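Local structure of mRNA interferase toxin RelE (Escherichia coli, 4FXI) at residues L12-K17 / I76-A81. The protein cleaves mRNA in the ribosomal A site as the toxin of a type II toxin-antitoxin pair, shutting down translation during amino acid starvation. The protein carries 1 engineered substitution. Sequence-based numbering, arbitrary orientation.
Engineered in segment 76-81: Ala81 (natural residue Arg).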
# COMPACT_ATOMS: atom_id res chain seq x y z
N LEU A 12 -5.72 4.91 6.39
CA LEU A 12 -5.45 4.54 7.78
C LEU A 12 -6.69 3.93 8.42
O LEU A 12 -6.59 3.00 9.23
CB LEU A 12 -4.95 5.74 8.58
CG LEU A 12 -4.51 5.41 10.02
CD1 LEU A 12 -3.39 4.38 10.03
CD2 LEU A 12 -4.09 6.68 10.76
N LYS A 13 -7.86 4.44 8.06
CA LYS A 13 -9.10 3.84 8.55
C LYS A 13 -9.26 2.41 8.05
O LYS A 13 -9.63 1.52 8.82
CB LYS A 13 -10.30 4.70 8.16
CG LYS A 13 -10.32 6.06 8.83
CD LYS A 13 -11.42 6.94 8.26
CE LYS A 13 -11.37 8.35 8.85
NZ LYS A 13 -12.26 9.28 8.11
N GLU A 14 -8.98 2.19 6.77
CA GLU A 14 -8.98 0.84 6.20
C GLU A 14 -8.04 -0.08 6.98
O GLU A 14 -8.38 -1.22 7.30
CB GLU A 14 -8.57 0.89 4.73
CG GLU A 14 -9.65 1.52 3.83
CD GLU A 14 -9.15 1.84 2.44
OE1 GLU A 14 -7.95 2.15 2.29
OE2 GLU A 14 -9.97 1.79 1.49
N TRP A 15 -6.85 0.43 7.27
CA TRP A 15 -5.85 -0.31 8.02
C TRP A 15 -6.38 -0.78 9.38
O TRP A 15 -6.20 -1.93 9.76
CB TRP A 15 -4.62 0.56 8.23
CG TRP A 15 -3.47 -0.11 8.92
CD1 TRP A 15 -3.09 0.05 10.22
CD2 TRP A 15 -2.53 -1.03 8.33
NE1 TRP A 15 -1.97 -0.71 10.48
CE2 TRP A 15 -1.62 -1.38 9.34
CE3 TRP A 15 -2.39 -1.59 7.06
CZ2 TRP A 15 -0.57 -2.27 9.11
CZ3 TRP A 15 -1.35 -2.46 6.83
CH2 TRP A 15 -0.45 -2.80 7.85
N ARG A 16 -7.04 0.11 10.11
CA ARG A 16 -7.51 -0.25 11.45
C ARG A 16 -8.74 -1.17 11.42
O ARG A 16 -8.98 -1.92 12.36
CB ARG A 16 -7.75 1.00 12.31
CG ARG A 16 -6.67 2.08 12.15
CD ARG A 16 -5.73 2.23 13.36
NE ARG A 16 -4.84 1.09 13.52
CZ ARG A 16 -3.52 1.17 13.72
NH1 ARG A 16 -2.90 2.34 13.79
NH2 ARG A 16 -2.81 0.06 13.85
N LYS A 17 -9.50 -1.12 10.33
CA LYS A 17 -10.67 -2.00 10.18
C LYS A 17 -10.28 -3.42 9.77
O LYS A 17 -11.04 -4.37 9.97
CB LYS A 17 -11.67 -1.43 9.17
CG LYS A 17 -12.51 -0.29 9.72
CD LYS A 17 -13.77 -0.09 8.89
CE LYS A 17 -14.68 0.96 9.51
NZ LYS A 17 -16.00 1.04 8.82
N ILE A 76 -1.74 4.75 0.25
CA ILE A 76 -2.95 5.39 -0.29
C ILE A 76 -4.20 4.52 -0.27
O ILE A 76 -5.32 5.04 -0.29
CB ILE A 76 -2.73 5.84 -1.73
CG1 ILE A 76 -2.34 4.65 -2.57
CG2 ILE A 76 -1.63 6.86 -1.80
CD1 ILE A 76 -1.84 5.05 -3.90
N SER A 77 -4.03 3.21 -0.25
CA SER A 77 -5.17 2.31 -0.37
C SER A 77 -4.87 0.94 0.23
O SER A 77 -3.83 0.34 -0.07
CB SER A 77 -5.57 2.17 -1.84
OG SER A 77 -6.75 1.40 -1.97
N VAL A 78 -5.77 0.45 1.07
CA VAL A 78 -5.70 -0.95 1.51
C VAL A 78 -7.08 -1.60 1.46
O VAL A 78 -8.05 -1.10 2.04
CB VAL A 78 -4.96 -1.14 2.88
CG1 VAL A 78 -4.52 0.18 3.46
CG2 VAL A 78 -5.79 -1.94 3.87
N GLY A 79 -7.16 -2.69 0.70
CA GLY A 79 -8.43 -3.35 0.44
C GLY A 79 -8.30 -4.53 -0.50
O GLY A 79 -7.22 -5.08 -0.67
N LYS A 80 -9.41 -4.91 -1.14
CA LYS A 80 -9.51 -6.14 -1.93
C LYS A 80 -9.08 -6.01 -3.40
O LYS A 80 -9.44 -5.05 -4.09
CB LYS A 80 -10.95 -6.67 -1.90
CG LYS A 80 -11.50 -6.91 -0.51
CD LYS A 80 -10.74 -8.01 0.21
CE LYS A 80 -10.88 -9.34 -0.52
NZ LYS A 80 -10.30 -10.46 0.27
N ALA A 81 -8.35 -7.01 -3.88
CA ALA A 81 -7.97 -7.08 -5.29
C ALA A 81 -9.15 -7.44 -6.18
O ALA A 81 -9.17 -7.11 -7.37
CB ALA A 81 -6.83 -8.07 -5.49
O HOH W 1 -9.04 0.68 -0.75
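Glu14 OE2 is gripped by two groups: Arg93 NH2 of helix 85-94, in a salt bridge, and a water that donates to it from 2.7 Å. That same water donates its other hydrogen to Ser77 OG, also at 2.7 Å from the water oxygen, while OG bonds to Val86 O as well. The second carboxylate oxygen, OE1, takes the backbone N-H of Val78, with N to OE1 at 3.0 Å and the bond nearly straight, although the donor arrives about 50° out of the carboxylate plane. One acid on helix 9-17 is thus tied to two successive residues, Ser77 through solvent and Val78 directly. The carboxylate gets there because CG lies anti to the carbonyl carbon (chi1 -71°) and the chain runs extended beyond it. This carries Glu14 across Val78 O, which comes within 3.2 Å of CD; the carbonyl and OE1, both acceptors, lie 3.3 Å apart without a bond between them. Arg93 probably favours an ionised Glu14. Apolar packing is slighter: Val78 CG2 sits 4.1 Å from Glu14 CB. The buried indole of Trp15 packs against Phe7, Leu62 and Leu26.

Helix and strand run close to parallel here, 20° apart, with axes 7.5 Å from each other. Just before Val78, Ile76 and Ser77 form a classic beta bulge opposite Val63, and at Gly79 the chain turns a corner toward the engineered Ala81, in place of the natural arginine that is inferred to be the proton donor. Helix 9-17 packs with helix 20-35 on one face of the mixed sheet, beside strand 72-78, while helix 85-94 covers the other face and sends Arg93 to meet Glu14.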